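Side-chain contacts in DNA alpha-glucosyltransferase (Enterobacteria phage T4, PDB 1XV5), which is a phage glycosyltransferase of the GT-B fold, with two Rossmann-like domains facing each other across a cleft: residues His115-Leu120 with Thr207-Phe212; Arg201-Thr206 with Glu307-Glu312; Val231-Glu236 with Ser279-Arg284. One frame throughout, in Å; residues are numbered along the deposited sequence.

Interaction 1 (His115-Leu120 with Thr207-Phe212); sequences HDHSVL and TTWKGF. With UDP (uridine-5'-diphosphate), chain C; EDO (1,2-ethanediol), chain D.
His117 and Trp209 meet as two aromatic rings in an offset edge-to-face pair. The imidazole turns its edge toward the face of the indole's six-membered ring, with the planes at 89° and the centroids 5.7 Å apart. The touch is slight: His117 CD2 reaches Trp209 CH2 at 4.0 Å, and little surface is buried. Trp209 holds CG between its backbone N and carbonyl carbon (chi1 59°), which sends the long indole across to the histidine, met by CH2 and CZ2. Leu297 packs against both rings.

Polar bonds serve each side separately. Ser118 caps the helix that begins at Val119, its OG accepting from Leu120 N at 3.1 Å, a usual task for serine at an N-cap. Asp116 OD2 accepts from O1 of a 1,2-ethanediol, probably a crystallisation additive.

Ionic contacts belong to Lys210. Its chain bends at chi2 and then runs straight, placing NZ 2.9 Å from UDP O1B, with a weak second bond to O3A; Glu307 pairs with the same ammonium. Lysine suits a place that needs reach and positive charge beside a diphosphate. Joining the loops after strands 109-114 and 199-203, the contact lies across the interdomain cleft characteristic of the GT-B fold.

Interaction 2 (Arg201-Thr206 with Glu307-Glu312); sequences RWIGRT and EYTHLE. With UDP (uridine-5'-diphosphate), chain C.
Ile203 and Thr309 are brought together by their first torsions. Ile203 sets CG1 between its backbone N and carbonyl carbon (chi1 51°), and the extended branch beyond it carries CD1 to the threonine, while Thr309 places OG1 in the corresponding position (chi1 48°) and CG2 beside its own N. The two side chains slide past each other in opposite directions, with Ile203 CD1 3.6 Å from Thr309 CB. A branched aliphatic residue suits the buried strand end, and threonine offers carbon to it while keeping a hydroxyl for polar partners: OG1 bonds to Gln293 and to a water that donates to Ile203 O, bridging strand and helix.

UDP occupies the space next to this packing. Arg205, extended from CG to NE, grips the beta-phosphate with two nitrogens, NE to UDP O2B and NH1 to UDP O1B at 2.8 Å; the phosphorus lies at the edge of the guanidinium, in its plane. The alpha-phosphate sits over the helix start, where Tyr308 N donates to UDP O1A at 3.0 Å and Thr309 N to UDP O2A; the helix dipole would probably add to this attraction. One turn on, Glu312 takes both ribose hydroxyls, OE2 receiving UDP O2' at 2.6 Å and OE1 receiving UDP O3' at 2.7 Å, a task matched to a carboxylate's paired oxygens.

Strand 199-203 runs between strands 229-233 and 288-293, and Met285 of helix 278-286 covers Ile203, while Tyr308 of helix 308-316 packs against helix 17-30 of the other domain.

Interaction 3 (Val231-Glu236 with Ser279-Arg284); sequences VMEGLE and SEMLER
Glu233 and Arg284 form a two-pronged salt bridge in which the guanidinium is used side-on. Arg284 NH2 donates to Glu233 OE1 at 2.7 Å and Arg284 NE to Glu233 OE2 at 2.9 Å, both nearly straight. The acceptors lie close to the guanidinium plane, yet the nitrogens approach from above the carboxylate plane, because the two flat groups are turned 48° against each other. Met281 lies alongside, its CG 3.4 Å from Glu233 OE1.

The chain shapes explain the meeting. Glu233 is extended beyond CG and reaches straight from the strand to the helix, whereas Arg284 bends at chi3 (-69°) and folds its head back along its own helix. There Glu280 O lies 3.6 Å above the centre of the guanidinium, and Met281 N stands over the same face nearer the rim, which probably limits how the group can turn.

Farther out, Arg201 of strand 199-203 makes a second salt bridge to Glu233 OE2, which makes this buried glutamate probably ionised. Charge thus meets charge in the interior: the extended glutamate spans the gap, and the arginine's bendable chain lets its guanidinium turn side-on to meet it. Met281, suited by its pliable chain, also touches Tyr276, Ile203 and UDP. A helix laid against a parallel sheet, here 278-286 over strands 229-233, 199-203 and 270-273, is characteristic of a Rossmann-like domain in the GT-B fold.

In the fold
Interactions 2 and 3 share one parallel sheet, since strands 199-203 and 229-233 are neighbours in it, and their centres lie 9 Å apart. Arg201 NH1 meets Glu233 OE2 at 2.7 Å, and Thr206 OG1 lies 2.8 Å from Glu236 O, probably a hydrogen bond. Interaction 1 sits 13 Å from interaction 2, centre to centre, and is joined to it by the salt bridge of Lys210 NZ with Glu307 OE2 (2.7 Å). All three border the UDP pocket: interactions 1 and 2 hold its phosphates and ribose, and interaction 3 contributes Gly234 and Met281. Of the three, interaction 1 joins loops belonging to the two different sheets.

Interaction 1 (His115-Leu120 with Thr207-Phe212)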
loop_
_atom_site.group_PDB
_atom_site.type_symbol
_atom_site.label_atom_id
_atom_site.label_comp_id
_atom_site.label_asym_id
_atom_site.label_seq_id
_atom_site.Cartn_x
_atom_site.Cartn_y
_atom_site.Cartn_z
ATOM N N HIS A 115 5.414 7.091 -3.816
ATOM C CA HIS A 115 4.857 5.922 -3.150
ATOM C C HIS A 115 5.586 4.606 -3.358
ATOM O O HIS A 115 5.264 3.611 -2.703
ATOM C CB HIS A 115 3.400 5.763 -3.581
ATOM C CG HIS A 115 2.514 6.873 -3.114
ATOM N ND1 HIS A 115 2.125 7.008 -1.798
ATOM C CD2 HIS A 115 1.969 7.920 -3.777
ATOM C CE1 HIS A 115 1.381 8.091 -1.671
ATOM N NE2 HIS A 115 1.272 8.664 -2.858
ATOM N N ASP A 116 6.564 4.589 -4.256
ATOM C CA ASP A 116 7.292 3.358 -4.530
ATOM C C ASP A 116 8.636 3.253 -3.814
ATOM O O ASP A 116 9.129 4.230 -3.248
ATOM C CB ASP A 116 7.440 3.185 -6.042
ATOM C CG ASP A 116 6.102 2.920 -6.719
ATOM O OD1 ASP A 116 5.999 3.097 -7.951
ATOM O OD2 ASP A 116 5.145 2.527 -6.010
ATOM N N HIS A 117 9.223 2.059 -3.840
ATOM C CA HIS A 117 10.474 1.807 -3.133
ATOM C C HIS A 117 11.745 1.615 -3.961
ATOM O O HIS A 117 12.617 2.480 -3.981
ATOM C CB HIS A 117 10.284 0.590 -2.225
ATOM C CG HIS A 117 9.084 0.688 -1.333
ATOM N ND1 HIS A 117 9.021 1.554 -0.260
ATOM C CD2 HIS A 117 7.889 0.052 -1.373
ATOM C CE1 HIS A 117 7.839 1.443 0.321
ATOM N NE2 HIS A 117 7.133 0.539 -0.336
ATOM N N SER A 118 11.852 0.467 -4.621
ATOM C CA SER A 118 13.030 0.131 -5.415
ATOM C C SER A 118 13.234 0.963 -6.675
ATOM O O SER A 118 12.281 1.481 -7.255
ATOM C CB SER A 118 12.979 -1.349 -5.805
ATOM O OG SER A 118 14.032 -1.675 -6.693
ATOM N N VAL A 119 14.492 1.077 -7.096
ATOM C CA VAL A 119 14.831 1.815 -8.307
ATOM C C VAL A 119 14.155 1.158 -9.506
ATOM O O VAL A 119 13.802 1.833 -10.473
ATOM C CB VAL A 119 16.361 1.831 -8.560
ATOM C CG1 VAL A 119 17.052 2.698 -7.529
ATOM C CG2 VAL A 119 16.914 0.410 -8.513
ATOM N N LEU A 120 13.978 -0.160 -9.437
ATOM C CA LEU A 120 13.345 -0.910 -10.517
ATOM C C LEU A 120 11.992 -0.287 -10.820
ATOM O O LEU A 120 11.656 -0.037 -11.977
ATOM C CB LEU A 120 13.169 -2.381 -10.114
ATOM C CG LEU A 120 12.743 -3.392 -11.190
ATOM C CD1 LEU A 120 12.864 -4.801 -10.632
ATOM C CD2 LEU A 120 11.316 -3.126 -11.650
ATOM N N THR A 207 4.724 -10.262 -6.120
ATOM C CA THR A 207 6.039 -9.635 -6.104
ATOM C C THR A 207 6.720 -10.323 -4.935
ATOM O O THR A 207 6.187 -10.353 -3.832
ATOM C CB THR A 207 5.936 -8.123 -5.886
ATOM O OG1 THR A 207 5.329 -7.530 -7.041
ATOM C CG2 THR A 207 7.315 -7.516 -5.689
ATOM N N THR A 208 7.891 -10.895 -5.181
ATOM C CA THR A 208 8.570 -11.654 -4.144
ATOM C C THR A 208 8.817 -10.978 -2.799
ATOM O O THR A 208 8.820 -11.664 -1.776
ATOM C CB THR A 208 9.887 -12.258 -4.681
ATOM O OG1 THR A 208 10.735 -11.216 -5.165
ATOM C CG2 THR A 208 9.583 -13.230 -5.822
ATOM N N TRP A 209 9.009 -9.660 -2.763
ATOM C CA TRP A 209 9.227 -9.041 -1.455
ATOM C C TRP A 209 7.960 -8.980 -0.609
ATOM O O TRP A 209 8.002 -8.567 0.550
ATOM C CB TRP A 209 9.871 -7.643 -1.557
ATOM C CG TRP A 209 9.157 -6.578 -2.335
ATOM C CD1 TRP A 209 9.423 -6.191 -3.619
ATOM C CD2 TRP A 209 8.151 -5.678 -1.846
ATOM N NE1 TRP A 209 8.656 -5.101 -3.954
ATOM C CE2 TRP A 209 7.867 -4.765 -2.886
ATOM C CE3 TRP A 209 7.468 -5.550 -0.628
ATOM C CZ2 TRP A 209 6.926 -3.733 -2.745
ATOM C CZ3 TRP A 209 6.532 -4.520 -0.488
ATOM C CH2 TRP A 209 6.274 -3.629 -1.542
ATOM N N LYS A 210 6.837 -9.409 -1.182
ATOM C CA LYS A 210 5.573 -9.430 -0.451
ATOM C C LYS A 210 5.529 -10.695 0.394
ATOM O O LYS A 210 4.615 -10.888 1.195
ATOM C CB LYS A 210 4.386 -9.410 -1.419
ATOM C CG LYS A 210 4.232 -8.108 -2.193
ATOM C CD LYS A 210 3.748 -6.956 -1.315
ATOM C CE LYS A 210 3.523 -5.702 -2.151
ATOM N NZ LYS A 210 3.012 -4.535 -1.369
ATOM N N GLY A 211 6.513 -11.566 0.182
ATOM C CA GLY A 211 6.616 -12.798 0.950
ATOM C C GLY A 211 5.667 -13.954 0.682
ATOM O O GLY A 211 5.376 -14.722 1.597
ATOM N N PHE A 212 5.187 -14.117 -0.548
ATOM C CA PHE A 212 4.280 -15.228 -0.797
ATOM C C PHE A 212 4.976 -16.590 -0.730
ATOM O O PHE A 212 4.362 -17.576 -0.332
ATOM C CB PHE A 212 3.519 -15.062 -2.131
ATOM C CG PHE A 212 4.395 -14.944 -3.351
ATOM C CD1 PHE A 212 4.748 -13.694 -3.853
ATOM C CD2 PHE A 212 4.829 -16.081 -4.024
ATOM C CE1 PHE A 212 5.517 -13.577 -5.015
ATOM C CE2 PHE A 212 5.599 -15.980 -5.184
ATOM C CZ PHE A 212 5.942 -14.724 -5.680
HETATM N N1 UDP C . -5.686 -4.608 -3.090
HETATM C C2 UDP C . -6.950 -4.895 -3.563
HETATM N N3 UDP C . -7.011 -5.941 -4.449
HETATM C C4 UDP C . -5.956 -6.717 -4.891
HETATM C C5 UDP C . -4.682 -6.362 -4.344
HETATM C C6 UDP C . -4.593 -5.342 -3.484
HETATM O O2 UDP C . -7.942 -4.275 -3.216
HETATM O O4 UDP C . -6.167 -7.628 -5.692
HETATM C "C1'" UDP C . -5.551 -3.485 -2.156
HETATM C "C2'" UDP C . -4.979 -3.852 -0.791
HETATM O "O2'" UDP C . -5.975 -4.399 0.047
HETATM C "C3'" UDP C . -4.461 -2.491 -0.345
HETATM C "C4'" UDP C . -3.859 -1.951 -1.640
HETATM O "O4'" UDP C . -4.628 -2.570 -2.706
HETATM O "O3'" UDP C . -5.561 -1.676 0.059
HETATM C "C5'" UDP C . -2.387 -2.257 -1.839
HETATM O "O5'" UDP C . -1.600 -1.369 -1.054
HETATM P PA UDP C . -0.351 -1.854 -0.190
HETATM O O1A UDP C . 0.176 -0.636 0.460
HETATM O O2A UDP C . -0.770 -3.004 0.654
HETATM O O3A UDP C . 0.738 -2.426 -1.270
HETATM P PB UDP C . 1.089 -1.983 -2.808
HETATM O O1B UDP C . 2.552 -2.172 -2.982
HETATM O O2B UDP C . 0.156 -2.696 -3.709
HETATM O O3B UDP C . 0.767 -0.429 -2.858
HETATM C C1 EDO D . 2.644 -0.043 -7.068
HETATM O O1 EDO D . 3.180 1.177 -7.612
HETATM C C2 EDO D . 1.427 0.223 -6.172
HETATM O O2 EDO D . 1.787 0.957 -4.989
#

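Interaction 2 (Arg201-Thr206 with Glu307-Glu312)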
loop_
_atom_site.group_PDB
_atom_site.type_symbol
_atom_site.label_atom_id
_atom_site.label_comp_id
_atom_site.label_asym_id
_atom_site.label_seq_id
_atom_site.Cartn_x
_atom_site.Cartn_y
_atom_site.Cartn_z
ATOM N N ARG A 201 -5.264 -16.534 5.995
ATOM C CA ARG A 201 -5.382 -15.765 4.762
ATOM C C ARG A 201 -4.291 -14.721 4.554
ATOM O O ARG A 201 -4.139 -13.785 5.339
ATOM C CB ARG A 201 -6.769 -15.107 4.739
ATOM C CG ARG A 201 -7.210 -14.490 3.409
ATOM C CD ARG A 201 -8.614 -13.887 3.550
ATOM N NE ARG A 201 -9.596 -14.873 4.009
ATOM C CZ ARG A 201 -10.267 -15.708 3.216
ATOM N NH1 ARG A 201 -10.082 -15.684 1.901
ATOM N NH2 ARG A 201 -11.103 -16.594 3.742
ATOM N N TRP A 202 -3.536 -14.903 3.477
ATOM C CA TRP A 202 -2.453 -14.006 3.087
ATOM C C TRP A 202 -3.016 -13.077 2.009
ATOM O O TRP A 202 -3.788 -13.522 1.160
ATOM C CB TRP A 202 -1.312 -14.838 2.493
ATOM C CG TRP A 202 -0.106 -14.067 2.033
ATOM C CD1 TRP A 202 1.053 -13.860 2.732
ATOM C CD2 TRP A 202 0.079 -13.439 0.755
ATOM N NE1 TRP A 202 1.949 -13.145 1.966
ATOM C CE2 TRP A 202 1.375 -12.876 0.748
ATOM C CE3 TRP A 202 -0.726 -13.301 -0.388
ATOM C CZ2 TRP A 202 1.887 -12.184 -0.357
ATOM C CZ3 TRP A 202 -0.215 -12.611 -1.488
ATOM C CH2 TRP A 202 1.078 -12.062 -1.463
ATOM N N ILE A 203 -2.647 -11.798 2.047
ATOM C CA ILE A 203 -3.099 -10.844 1.032
ATOM C C ILE A 203 -1.921 -10.032 0.496
ATOM O O ILE A 203 -0.996 -9.691 1.238
ATOM C CB ILE A 203 -4.171 -9.854 1.572
ATOM C CG1 ILE A 203 -3.690 -9.199 2.870
ATOM C CG2 ILE A 203 -5.497 -10.582 1.771
ATOM C CD1 ILE A 203 -4.578 -8.032 3.333
ATOM N N GLY A 204 -1.959 -9.735 -0.800
ATOM C CA GLY A 204 -0.899 -8.968 -1.429
ATOM C C GLY A 204 -0.973 -9.091 -2.941
ATOM O O GLY A 204 -2.061 -9.074 -3.515
ATOM N N ARG A 205 0.186 -9.198 -3.587
ATOM C CA ARG A 205 0.254 -9.355 -5.038
ATOM C C ARG A 205 1.505 -10.143 -5.386
ATOM O O ARG A 205 2.335 -10.404 -4.516
ATOM C CB ARG A 205 0.232 -8.000 -5.754
ATOM C CG ARG A 205 1.217 -6.970 -5.250
ATOM C CD ARG A 205 0.879 -5.609 -5.849
ATOM N NE ARG A 205 1.758 -4.554 -5.359
ATOM C CZ ARG A 205 3.011 -4.373 -5.763
ATOM N NH1 ARG A 205 3.734 -3.388 -5.253
ATOM N NH2 ARG A 205 3.538 -5.168 -6.685
ATOM N N THR A 206 1.650 -10.518 -6.652
ATOM C CA THR A 206 2.779 -11.343 -7.048
ATOM C C THR A 206 4.125 -10.651 -7.241
ATOM O O THR A 206 4.606 -10.475 -8.362
ATOM C CB THR A 206 2.431 -12.165 -8.311
ATOM O OG1 THR A 206 1.140 -12.768 -8.138
ATOM C CG2 THR A 206 3.458 -13.280 -8.521
ATOM N N GLU A 307 2.275 -1.050 5.292
ATOM C CA GLU A 307 1.532 -0.995 4.039
ATOM C C GLU A 307 0.044 -1.124 4.321
ATOM O O GLU A 307 -0.358 -1.481 5.431
ATOM C CB GLU A 307 1.992 -2.121 3.119
ATOM C CG GLU A 307 3.451 -2.005 2.749
ATOM C CD GLU A 307 3.924 -3.149 1.886
ATOM O OE1 GLU A 307 4.237 -4.227 2.434
ATOM O OE2 GLU A 307 3.964 -2.964 0.655
ATOM N N TYR A 308 -0.780 -0.827 3.325
ATOM C CA TYR A 308 -2.217 -0.925 3.525
ATOM C C TYR A 308 -2.671 -2.320 3.922
ATOM O O TYR A 308 -3.537 -2.459 4.780
ATOM C CB TYR A 308 -2.964 -0.437 2.284
ATOM C CG TYR A 308 -2.996 1.070 2.222
ATOM C CD1 TYR A 308 -2.288 1.769 1.249
ATOM C CD2 TYR A 308 -3.677 1.804 3.197
ATOM C CE1 TYR A 308 -2.251 3.167 1.252
ATOM C CE2 TYR A 308 -3.644 3.193 3.210
ATOM C CZ TYR A 308 -2.931 3.867 2.241
ATOM O OH TYR A 308 -2.884 5.244 2.277
ATOM N N THR A 309 -2.093 -3.357 3.321
ATOM C CA THR A 309 -2.496 -4.704 3.695
ATOM C C THR A 309 -2.173 -4.972 5.164
ATOM O O THR A 309 -2.860 -5.754 5.811
ATOM C CB THR A 309 -1.842 -5.785 2.801
ATOM O OG1 THR A 309 -0.438 -5.536 2.682
ATOM C CG2 THR A 309 -2.485 -5.779 1.413
ATOM N N HIS A 310 -1.130 -4.330 5.691
ATOM C CA HIS A 310 -0.786 -4.490 7.111
ATOM C C HIS A 310 -1.946 -3.925 7.935
ATOM O O HIS A 310 -2.496 -4.581 8.822
ATOM C CB HIS A 310 0.455 -3.670 7.487
ATOM C CG HIS A 310 1.759 -4.289 7.095
ATOM N ND1 HIS A 310 2.683 -3.629 6.314
ATOM C CD2 HIS A 310 2.337 -5.461 7.454
ATOM C CE1 HIS A 310 3.777 -4.363 6.215
ATOM N NE2 HIS A 310 3.593 -5.479 6.898
ATOM N N LEU A 311 -2.296 -2.682 7.635
ATOM C CA LEU A 311 -3.355 -1.989 8.356
ATOM C C LEU A 311 -4.710 -2.666 8.247
ATOM O O LEU A 311 -5.475 -2.703 9.210
ATOM C CB LEU A 311 -3.454 -0.544 7.863
ATOM C CG LEU A 311 -2.147 0.260 7.860
ATOM C CD1 LEU A 311 -2.453 1.701 7.473
ATOM C CD2 LEU A 311 -1.476 0.206 9.243
ATOM N N GLU A 312 -5.008 -3.208 7.075
ATOM C CA GLU A 312 -6.281 -3.867 6.860
ATOM C C GLU A 312 -6.462 -5.087 7.764
ATOM O O GLU A 312 -7.565 -5.356 8.225
ATOM C CB GLU A 312 -6.417 -4.233 5.376
ATOM C CG GLU A 312 -6.659 -2.991 4.515
ATOM C CD GLU A 312 -6.445 -3.206 3.025
ATOM O OE1 GLU A 312 -6.915 -2.348 2.248
ATOM O OE2 GLU A 312 -5.804 -4.204 2.629
HETATM N N1 UDP C . -5.686 -4.608 -3.090
HETATM C C2 UDP C . -6.950 -4.895 -3.563
HETATM N N3 UDP C . -7.011 -5.941 -4.449
HETATM C C4 UDP C . -5.956 -6.717 -4.891
HETATM C C5 UDP C . -4.682 -6.362 -4.344
HETATM C C6 UDP C . -4.593 -5.342 -3.484
HETATM O O2 UDP C . -7.942 -4.275 -3.216
HETATM O O4 UDP C . -6.167 -7.628 -5.692
HETATM C "C1'" UDP C . -5.551 -3.485 -2.156
HETATM C "C2'" UDP C . -4.979 -3.852 -0.791
HETATM O "O2'" UDP C . -5.975 -4.399 0.047
HETATM C "C3'" UDP C . -4.461 -2.491 -0.345
HETATM C "C4'" UDP C . -3.859 -1.951 -1.640
HETATM O "O4'" UDP C . -4.628 -2.570 -2.706
HETATM O "O3'" UDP C . -5.561 -1.676 0.059
HETATM C "C5'" UDP C . -2.387 -2.257 -1.839
HETATM O "O5'" UDP C . -1.600 -1.369 -1.054
HETATM P PA UDP C . -0.351 -1.854 -0.190
HETATM O O1A UDP C . 0.176 -0.636 0.460
HETATM O O2A UDP C . -0.770 -3.004 0.654
HETATM O O3A UDP C . 0.738 -2.426 -1.270
HETATM P PB UDP C . 1.089 -1.983 -2.808
HETATM O O1B UDP C . 2.552 -2.172 -2.982
HETATM O O2B UDP C . 0.156 -2.696 -3.709
HETATM O O3B UDP C . 0.767 -0.429 -2.858
HETATM O O HOH W 1 0.740 -7.577 1.132
#

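Interaction 3 (Val231-Glu236 with Ser279-Arg284)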
loop_
_atom_site.group_PDB
_atom_site.type_symbol
_atom_site.label_atom_id
_atom_site.label_comp_id
_atom_site.label_asym_id
_atom_site.label_seq_id
_atom_site.Cartn_x
_atom_site.Cartn_y
_atom_site.Cartn_z
ATOM N N VAL A 231 -5.285 -19.595 2.333
ATOM C CA VAL A 231 -5.825 -18.885 1.187
ATOM C C VAL A 231 -4.890 -17.706 0.962
ATOM O O VAL A 231 -4.421 -17.081 1.917
ATOM C CB VAL A 231 -7.247 -18.343 1.459
ATOM C CG1 VAL A 231 -7.711 -17.489 0.281
ATOM C CG2 VAL A 231 -8.210 -19.497 1.693
ATOM N N MET A 232 -4.604 -17.418 -0.301
ATOM C CA MET A 232 -3.734 -16.310 -0.649
ATOM C C MET A 232 -4.458 -15.505 -1.716
ATOM O O MET A 232 -4.731 -16.001 -2.810
ATOM C CB MET A 232 -2.391 -16.848 -1.153
ATOM C CG MET A 232 -1.688 -17.716 -0.107
ATOM S SD MET A 232 -0.176 -18.518 -0.677
ATOM C CE MET A 232 0.847 -17.126 -0.864
ATOM N N GLU A 233 -4.779 -14.260 -1.385
ATOM C CA GLU A 233 -5.518 -13.398 -2.295
ATOM C C GLU A 233 -4.696 -12.303 -2.951
ATOM O O GLU A 233 -3.861 -11.674 -2.306
ATOM C CB GLU A 233 -6.691 -12.737 -1.557
ATOM C CG GLU A 233 -7.743 -13.693 -1.003
ATOM C CD GLU A 233 -8.973 -12.961 -0.480
ATOM O OE1 GLU A 233 -9.315 -11.907 -1.044
ATOM O OE2 GLU A 233 -9.608 -13.446 0.481
ATOM N N GLY A 234 -4.946 -12.079 -4.238
ATOM C CA GLY A 234 -4.259 -11.021 -4.957
ATOM C C GLY A 234 -3.100 -11.398 -5.864
ATOM O O GLY A 234 -2.515 -10.525 -6.501
ATOM N N LEU A 235 -2.771 -12.680 -5.942
ATOM C CA LEU A 235 -1.654 -13.114 -6.782
ATOM C C LEU A 235 -2.016 -13.198 -8.259
ATOM O O LEU A 235 -2.576 -14.194 -8.717
ATOM C CB LEU A 235 -1.131 -14.473 -6.306
ATOM C CG LEU A 235 -0.514 -14.538 -4.904
ATOM C CD1 LEU A 235 -0.048 -15.961 -4.631
ATOM C CD2 LEU A 235 0.653 -13.564 -4.791
ATOM N N GLU A 236 -1.684 -12.144 -9.000
ATOM C CA GLU A 236 -1.970 -12.085 -10.425
ATOM C C GLU A 236 -0.973 -12.939 -11.204
ATOM O O GLU A 236 0.142 -13.184 -10.741
ATOM C CB GLU A 236 -1.890 -10.636 -10.924
ATOM C CG GLU A 236 -0.465 -10.103 -11.190
ATOM C CD GLU A 236 0.305 -9.704 -9.933
ATOM O OE1 GLU A 236 1.453 -9.237 -10.075
ATOM O OE2 GLU A 236 -0.223 -9.849 -8.810
ATOM N N SER A 279 -13.358 -4.449 -0.489
ATOM C CA SER A 279 -14.429 -4.670 0.481
ATOM C C SER A 279 -14.778 -6.145 0.680
ATOM O O SER A 279 -15.136 -6.560 1.785
ATOM C CB SER A 279 -15.689 -3.898 0.068
ATOM O OG SER A 279 -16.151 -4.301 -1.212
ATOM N N GLU A 280 -14.686 -6.935 -0.387
ATOM C CA GLU A 280 -14.995 -8.358 -0.297
ATOM C C GLU A 280 -13.907 -9.090 0.476
ATOM O O GLU A 280 -14.193 -10.009 1.250
ATOM C CB GLU A 280 -15.161 -8.956 -1.698
ATOM C CG GLU A 280 -16.421 -8.446 -2.404
ATOM C CD GLU A 280 -16.550 -8.930 -3.838
ATOM O OE1 GLU A 280 -15.686 -9.703 -4.295
ATOM O OE2 GLU A 280 -17.526 -8.533 -4.510
ATOM N N MET A 281 -12.659 -8.683 0.268
ATOM C CA MET A 281 -11.544 -9.294 0.979
ATOM C C MET A 281 -11.661 -8.980 2.469
ATOM O O MET A 281 -11.490 -9.862 3.308
ATOM C CB MET A 281 -10.213 -8.768 0.433
ATOM C CG MET A 281 -8.971 -9.285 1.157
ATOM S SD MET A 281 -8.634 -8.460 2.735
ATOM C CE MET A 281 -7.987 -6.885 2.136
ATOM N N LEU A 282 -11.957 -7.726 2.800
ATOM C CA LEU A 282 -12.093 -7.340 4.204
ATOM C C LEU A 282 -13.167 -8.175 4.901
ATOM O O LEU A 282 -13.014 -8.553 6.061
ATOM C CB LEU A 282 -12.424 -5.844 4.325
ATOM C CG LEU A 282 -11.313 -4.876 3.897
ATOM C CD1 LEU A 282 -11.815 -3.445 3.977
ATOM C CD2 LEU A 282 -10.092 -5.057 4.800
ATOM N N GLU A 283 -14.252 -8.466 4.194
ATOM C CA GLU A 283 -15.323 -9.274 4.765
ATOM C C GLU A 283 -14.802 -10.691 5.020
ATOM O O GLU A 283 -14.993 -11.245 6.106
ATOM C CB GLU A 283 -16.525 -9.300 3.811
ATOM C CG GLU A 283 -17.716 -10.128 4.271
ATOM C CD GLU A 283 -18.281 -9.691 5.615
ATOM O OE1 GLU A 283 -18.241 -8.482 5.930
ATOM O OE2 GLU A 283 -18.783 -10.563 6.352
ATOM N N ARG A 284 -14.129 -11.269 4.028
ATOM C CA ARG A 284 -13.586 -12.619 4.173
ATOM C C ARG A 284 -12.529 -12.677 5.273
ATOM O O ARG A 284 -12.496 -13.623 6.071
ATOM C CB ARG A 284 -12.953 -13.100 2.860
ATOM C CG ARG A 284 -13.946 -13.437 1.751
ATOM C CD ARG A 284 -13.232 -14.071 0.552
ATOM N NE ARG A 284 -12.377 -13.133 -0.173
ATOM C CZ ARG A 284 -12.791 -12.348 -1.163
ATOM N NH1 ARG A 284 -14.060 -12.381 -1.555
ATOM N NH2 ARG A 284 -11.935 -11.540 -1.778
#